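Local atomic coordinates of extracellular ligand-binding receptor (Sphaerobacter thermophilus, PDB entry 4ZPJ), a protein that probably captures a small-molecule substrate outside the cell and delivers it to an ABC transporter, as other leucine-binding protein family members do, and binds zinc ions. Residues 359-362 against 363-366; 104-107 against 108-112; 259-262 against 263-267. One frame throughout, in Å; residues are numbered along the deposited sequence.

Interaction 1: 359-362 against 363-366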
loop_
_atom_site.group_PDB
_atom_site.type_symbol
_atom_site.label_atom_id
_atom_site.label_comp_id
_atom_site.label_asym_id
_atom_site.label_seq_id
_atom_site.Cartn_x
_atom_site.Cartn_y
_atom_site.Cartn_z
ATOM N N VAL A 359 19.434 6.075 19.498
ATOM C CA VAL A 359 19.216 5.292 18.304
ATOM C C VAL A 359 20.321 4.265 18.027
ATOM O O VAL A 359 20.124 3.344 17.270
ATOM C CB VAL A 359 19.062 6.246 17.118
ATOM C CG1 VAL A 359 20.440 6.773 16.623
ATOM C CG2 VAL A 359 18.309 5.584 15.993
ATOM N N GLU A 360 21.484 4.429 18.638
ATOM C CA GLU A 360 22.582 3.490 18.457
ATOM C C GLU A 360 22.369 2.251 19.300
ATOM O O GLU A 360 23.062 1.264 19.133
ATOM C CB GLU A 360 23.927 4.122 18.847
ATOM C CG GLU A 360 24.302 5.388 18.061
ATOM C CD GLU A 360 23.704 6.666 18.644
ATOM O OE1 GLU A 360 23.215 6.650 19.817
ATOM O OE2 GLU A 360 23.723 7.686 17.911
ATOM N N ASN A 361 21.426 2.307 20.227
ATOM C CA ASN A 361 21.048 1.133 20.995
ATOM C C ASN A 361 20.025 0.310 20.184
ATOM O O ASN A 361 18.816 0.494 20.318
ATOM C CB ASN A 361 20.515 1.591 22.348
ATOM C CG ASN A 361 20.157 0.445 23.231
ATOM O OD1 ASN A 361 20.037 -0.694 22.770
ATOM N ND2 ASN A 361 19.948 0.731 24.504
ATOM N N LYS A 362 20.532 -0.558 19.317
ATOM C CA LYS A 362 19.706 -1.310 18.381
ATOM C C LYS A 362 18.676 -2.166 19.077
ATOM O O LYS A 362 17.549 -2.297 18.590
ATOM C CB LYS A 362 20.549 -2.197 17.458
ATOM C CG LYS A 362 21.205 -1.405 16.343
ATOM C CD LYS A 362 21.527 -2.261 15.137
ATOM C CE LYS A 362 23.010 -2.567 15.028
ATOM N NZ LYS A 362 23.403 -2.675 13.594
ATOM N N GLU A 363 19.058 -2.761 20.197
ATOM C CA GLU A 363 18.158 -3.641 20.938
ATOM C C GLU A 363 16.930 -2.832 21.343
ATOM O O GLU A 363 15.808 -3.237 21.063
ATOM C CB GLU A 363 18.846 -4.245 22.175
ATOM C CG GLU A 363 18.091 -5.386 22.858
ATOM C CD GLU A 363 17.959 -5.212 24.388
ATOM O OE1 GLU A 363 17.032 -4.487 24.844
ATOM O OE2 GLU A 363 18.764 -5.819 25.149
ATOM N N ALA A 364 17.152 -1.688 21.982
ATOM C CA ALA A 364 16.066 -0.827 22.423
ATOM C C ALA A 364 15.289 -0.258 21.217
ATOM O O ALA A 364 14.103 -0.140 21.273
ATOM C CB ALA A 364 16.609 0.315 23.279
ATOM N N LEU A 365 15.962 0.080 20.122
ATOM C CA LEU A 365 15.262 0.580 18.952
ATOM C C LEU A 365 14.273 -0.463 18.394
ATOM O O LEU A 365 13.082 -0.167 18.094
ATOM C CB LEU A 365 16.268 0.970 17.898
ATOM C CG LEU A 365 15.721 1.485 16.574
ATOM C CD1 LEU A 365 14.720 2.599 16.816
ATOM C CD2 LEU A 365 16.894 1.909 15.653
ATOM N N LEU A 366 14.755 -1.680 18.261
ATOM C CA LEU A 366 13.914 -2.753 17.750
ATOM C C LEU A 366 12.760 -3.101 18.638
ATOM O O LEU A 366 11.658 -3.366 18.104
ATOM C CB LEU A 366 14.691 -4.029 17.551
ATOM C CG LEU A 366 15.807 -4.020 16.515
ATOM C CD1 LEU A 366 16.400 -5.425 16.499
ATOM C CD2 LEU A 366 15.295 -3.685 15.150
#
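The side-chain amide of Asn361 lies against Ala364, with Asn361 CG and ND2 each 3.6 Å from Ala364 CB. The same amide caps the helix. Asn361 OD1 accepts from Ala364 N at 3.2 Å, and the bond is almost straight at the hydrogen, 173°. The donor sits well above the carbonyl plane of the amide, 61° out of it, so Ala364 N does not lie along an in-plane lone pair of OD1. With chi1 at -177° the CG lies beside the carbonyl carbon, which turns OD1 forward to the first turn. This is an Asn N-cap: one residue covers the helix start with its side chain while its backbone opens the helical bonding, Leu365 N to Asn361 O at 2.9 Å. Lys362 O is the next acceptor, from Leu366 N. Leu366 CG also packs on that oxygen, 3.2 Å from Lys362 O. Ahead of the cap, Val359 and Leu365 lie side by side and point the same way. Val359 CG2 meets Leu365 CD2 at 4.0 Å, an apolar contact between two buried side chains that ties the loop to the first turn. The loop leads from helix 336-354 into helix 362-371. Around it, Glu360 forms a salt bridge with Arg92 at the start of strand 92-100, Lys362 NZ bonds to Glu144 O, and Leu365 rests on Pro146, just ahead of strand 147-149.

Interaction 2: 104-107 against 108-112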
loop_
_atom_site.group_PDB
_atom_site.type_symbol
_atom_site.label_atom_id
_atom_site.label_comp_id
_atom_site.label_asym_id
_atom_site.label_seq_id
_atom_site.Cartn_x
_atom_site.Cartn_y
_atom_site.Cartn_z
ATOM N N GLN A 104 15.645 0.217 -9.889
ATOM C CA GLN A 104 16.554 -0.830 -10.409
ATOM C C GLN A 104 17.262 -1.598 -9.303
ATOM O O GLN A 104 18.039 -1.011 -8.549
ATOM C CB GLN A 104 17.656 -0.214 -11.296
ATOM C CG GLN A 104 17.156 0.567 -12.499
ATOM C CD GLN A 104 16.578 -0.323 -13.586
ATOM O OE1 GLN A 104 16.906 -1.516 -13.681
ATOM N NE2 GLN A 104 15.713 0.253 -14.420
ATOM N N PRO A 105 17.058 -2.924 -9.242
ATOM C CA PRO A 105 17.720 -3.759 -8.228
ATOM C C PRO A 105 19.210 -3.492 -8.007
ATOM O O PRO A 105 19.620 -3.322 -6.862
ATOM C CB PRO A 105 17.491 -5.168 -8.765
ATOM C CG PRO A 105 16.113 -5.070 -9.364
ATOM C CD PRO A 105 16.091 -3.712 -10.041
ATOM N N GLU A 106 19.999 -3.419 -9.080
ATOM C CA GLU A 106 21.442 -3.213 -8.875
ATOM C C GLU A 106 21.709 -1.830 -8.288
ATOM O O GLU A 106 22.527 -1.737 -7.381
ATOM C CB GLU A 106 22.317 -3.504 -10.111
ATOM C CG GLU A 106 22.964 -4.918 -10.139
ATOM C CD GLU A 106 23.977 -5.198 -9.000
ATOM O OE1 GLU A 106 24.618 -4.235 -8.484
ATOM O OE2 GLU A 106 24.141 -6.393 -8.622
ATOM N N GLN A 107 21.000 -0.789 -8.728
ATOM C CA GLN A 107 21.153 0.515 -8.128
ATOM C C GLN A 107 20.619 0.515 -6.682
ATOM O O GLN A 107 21.145 1.228 -5.860
ATOM C CB GLN A 107 20.495 1.614 -8.995
ATOM C CG GLN A 107 20.786 3.051 -8.520
ATOM C CD GLN A 107 20.466 4.128 -9.557
ATOM O OE1 GLN A 107 20.694 3.946 -10.759
ATOM N NE2 GLN A 107 19.974 5.269 -9.096
ATOM N N ALA A 108 19.622 -0.323 -6.361
ATOM C CA ALA A 108 19.089 -0.397 -4.990
ATOM C C ALA A 108 20.175 -0.918 -4.071
ATOM O O ALA A 108 20.357 -0.415 -2.971
ATOM C CB ALA A 108 17.855 -1.285 -4.909
ATOM N N ILE A 109 20.931 -1.882 -4.581
ATOM C CA ILE A 109 22.058 -2.488 -3.870
ATOM C C ILE A 109 23.196 -1.505 -3.592
ATOM O O ILE A 109 23.691 -1.392 -2.462
ATOM C CB ILE A 109 22.607 -3.692 -4.684
ATOM C CG1 ILE A 109 21.823 -4.963 -4.335
ATOM C CG2 ILE A 109 24.094 -3.924 -4.450
ATOM C CD1 ILE A 109 21.755 -5.959 -5.478
ATOM N N THR A 110 23.612 -0.814 -4.636
ATOM C CA THR A 110 24.625 0.203 -4.540
ATOM C C THR A 110 24.160 1.280 -3.565
ATOM O O THR A 110 24.860 1.659 -2.648
ATOM C CB THR A 110 24.863 0.854 -5.932
ATOM O OG1 THR A 110 25.338 -0.140 -6.864
ATOM C CG2 THR A 110 25.877 2.004 -5.828
ATOM N N LYS A 111 22.984 1.816 -3.789
ATOM C CA LYS A 111 22.491 2.844 -2.881
ATOM C C LYS A 111 22.422 2.376 -1.432
ATOM O O LYS A 111 22.782 3.127 -0.538
ATOM C CB LYS A 111 21.141 3.395 -3.367
ATOM C CG LYS A 111 21.262 4.239 -4.654
ATOM C CD LYS A 111 22.509 5.129 -4.673
ATOM C CE LYS A 111 22.527 6.090 -5.851
ATOM N NZ LYS A 111 21.545 7.163 -5.658
ATOM N N THR A 112 21.968 1.146 -1.218
ATOM C CA THR A 112 21.772 0.635 0.117
ATOM C C THR A 112 23.132 0.443 0.728
ATOM O O THR A 112 23.341 0.854 1.863
ATOM C CB THR A 112 20.956 -0.684 0.117
ATOM O OG1 THR A 112 19.626 -0.433 -0.347
ATOM C CG2 THR A 112 20.850 -1.270 1.490
#
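Lys111 lies alongside Gln107, one helical turn back, and both side chains point the same way. Its CB is 3.3 Å from Gln107 O, the oxygen that accepts from Lys111 N at 2.8 Å. Chi1 of -70° sets CG anti to its own carbonyl carbon, which lays it against Gln107 O, and the chain then bends at chi2, -39°. Lys111 CG also meets Gln107 CG at 4.1 Å. At the tip, NZ bonds to Glu99 OE1 and Asp100 O. Asp100 O also takes Gln107 NE2, so both polar ends are tied to the end of strand 92-100. A bound zinc ion lies about 4 Å from the Lys111 side chain. These residues form the first turns of helix 105-117, which follows strand 92-100 in the alpha/beta domain built on the six-stranded sheet. Gln104 is the N-cap residue, and Pro105 fills the first helical position. On another side of the helix, Glu106 O accepts from both Thr110 N and Thr110 OG1, at 3.1 and 3.3 Å. The hydroxyl comes from above the carbonyl plane. Ala108 O likewise accepts twice, from Thr112 N and Thr112 OG1; here the two donors come from opposite faces of its plane. Ala108 and Thr112 pack on helix 130-142.

Interaction 3: 259-262 against 263-267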
loop_
_atom_site.group_PDB
_atom_site.type_symbol
_atom_site.label_atom_id
_atom_site.label_comp_id
_atom_site.label_asym_id
_atom_site.label_seq_id
_atom_site.Cartn_x
_atom_site.Cartn_y
_atom_site.Cartn_z
ATOM N N THR A 259 -2.004 1.183 -9.287
ATOM C CA THR A 259 -2.276 2.541 -9.600
ATOM C C THR A 259 -1.474 2.922 -10.810
ATOM O O THR A 259 -0.319 3.300 -10.683
ATOM C CB THR A 259 -1.842 3.406 -8.433
ATOM O OG1 THR A 259 -2.583 2.969 -7.311
ATOM C CG2 THR A 259 -2.076 4.868 -8.736
ATOM N N SER A 260 -2.113 2.845 -11.973
ATOM C CA SER A 260 -1.405 2.868 -13.237
ATOM C C SER A 260 -2.332 3.271 -14.350
ATOM O O SER A 260 -3.564 3.337 -14.192
ATOM C CB SER A 260 -0.946 1.456 -13.551
ATOM O OG SER A 260 -2.090 0.597 -13.705
ATOM N N THR A 261 -1.745 3.474 -15.504
ATOM C CA THR A 261 -2.519 3.839 -16.641
ATOM C C THR A 261 -3.248 2.588 -17.116
ATOM O O THR A 261 -4.312 2.720 -17.670
ATOM C CB THR A 261 -1.635 4.440 -17.746
ATOM O OG1 THR A 261 -0.619 3.500 -18.059
ATOM C CG2 THR A 261 -0.964 5.743 -17.260
ATOM N N ASP A 262 -2.694 1.393 -16.898
ATOM C CA ASP A 262 -3.450 0.147 -17.092
ATOM C C ASP A 262 -4.842 0.212 -16.371
ATOM O O ASP A 262 -5.913 -0.181 -16.914
ATOM C CB ASP A 262 -2.652 -1.067 -16.575
ATOM C CG ASP A 262 -1.523 -1.506 -17.524
ATOM O OD1 ASP A 262 -1.267 -0.827 -18.549
ATOM O OD2 ASP A 262 -0.891 -2.570 -17.270
ATOM N N ALA A 263 -4.829 0.707 -15.151
ATOM C CA ALA A 263 -6.048 0.712 -14.346
ATOM C C ALA A 263 -7.084 1.654 -14.900
ATOM O O ALA A 263 -8.269 1.309 -14.931
ATOM C CB ALA A 263 -5.731 1.004 -12.913
ATOM N N ILE A 264 -6.620 2.797 -15.390
ATOM C CA ILE A 264 -7.467 3.802 -16.009
ATOM C C ILE A 264 -8.082 3.242 -17.297
ATOM O O ILE A 264 -9.339 3.309 -17.465
ATOM C CB ILE A 264 -6.700 5.097 -16.329
ATOM C CG1 ILE A 264 -6.173 5.754 -15.055
ATOM C CG2 ILE A 264 -7.588 6.081 -17.120
ATOM C CD1 ILE A 264 -5.155 6.872 -15.301
ATOM N N ARG A 265 -7.229 2.676 -18.168
ATOM C CA ARG A 265 -7.728 2.095 -19.448
ATOM C C ARG A 265 -8.694 0.896 -19.188
ATOM O O ARG A 265 -9.731 0.761 -19.839
ATOM C CB ARG A 265 -6.550 1.697 -20.379
ATOM C CG ARG A 265 -5.827 2.884 -21.027
ATOM C CD ARG A 265 -4.857 2.400 -22.135
ATOM N NE ARG A 265 -3.903 1.456 -21.524
ATOM C CZ ARG A 265 -2.777 1.789 -20.864
ATOM N NH1 ARG A 265 -2.374 3.066 -20.799
ATOM N NH2 ARG A 265 -2.027 0.834 -20.298
ATOM N N PHE A 266 -8.387 0.065 -18.201
ATOM C CA PHE A 266 -9.284 -1.021 -17.905
ATOM C C PHE A 266 -10.673 -0.534 -17.418
ATOM O O PHE A 266 -11.712 -0.956 -17.961
ATOM C CB PHE A 266 -8.700 -1.983 -16.873
ATOM C CG PHE A 266 -9.674 -3.049 -16.444
ATOM C CD1 PHE A 266 -9.852 -4.175 -17.196
ATOM C CD2 PHE A 266 -10.451 -2.878 -15.308
ATOM C CE1 PHE A 266 -10.777 -5.146 -16.811
ATOM C CE2 PHE A 266 -11.391 -3.835 -14.915
ATOM C CZ PHE A 266 -11.552 -4.976 -15.667
ATOM N N LEU A 267 -10.701 0.326 -16.398
ATOM C CA LEU A 267 -11.997 0.748 -15.848
ATOM C C LEU A 267 -12.805 1.465 -16.872
ATOM O O LEU A 267 -13.982 1.195 -17.033
ATOM C CB LEU A 267 -11.823 1.628 -14.619
ATOM C CG LEU A 267 -11.513 0.750 -13.423
ATOM C CD1 LEU A 267 -11.020 1.556 -12.258
ATOM C CD2 LEU A 267 -12.742 -0.051 -13.055
#
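The guanidinium of Arg265 carries Thr261 O over the centre of one face, 3.6 Å above its plane. Asp262 N lies over the same face. Beyond Arg265 NH2, somewhat out of the plane toward Thr261 O, lies Asp262 OD1, in a salt bridge whose modelled 2.5 Å is improbably short, so its length is doubtful. The carboxylate and guanidinium planes are 81° apart, so the two groups do not pair flat. Arg265 NH1 gives a weak bond to Thr261 OG1, and NE bonds to Thr233 O. A bend at chi3, -58°, folds the arginine back over the preceding turn. Asp262 OD2 takes Gly232 N, so both charged groups also reach the loop after strand 222-229. The residues open helix 261-272, the helix of a beta-alpha-beta unit between strands 252-256 and 281-283 of the four-stranded parallel sheet. Ser260 is the N-cap: its OG accepts from Ala263 N at 3.1 Å, and also bonds to His257 O. The backbone bonds from Ala263 N and Ile264 N to Ser260 O are weak. Farther on they become regular, with Phe266 N to Asp262 O at 2.8 Å. The Phe266 ring stacks with His198.

How the interactions relate
All three interactions sit at the start of a helix. Along the chain the order is interaction 2, then interaction 3, then interaction 1. Interaction 2 follows strand 92-100 of the six-stranded sheet. Interaction 1 lies near that same sheet, its centre about 25 Å from that of interaction 2. Interaction 3 belongs to the four-stranded parallel sheet. Its centre is about 28 Å from that of interaction 2 and about 43 Å from that of interaction 1, and interactions 1 and 3 lie on opposite sides of the chain's centre. None touches another. The contacts thus mark both alpha/beta halves, consistent with the two-lobed periplasmic binding protein fold, in which substrate usually binds between the lobes.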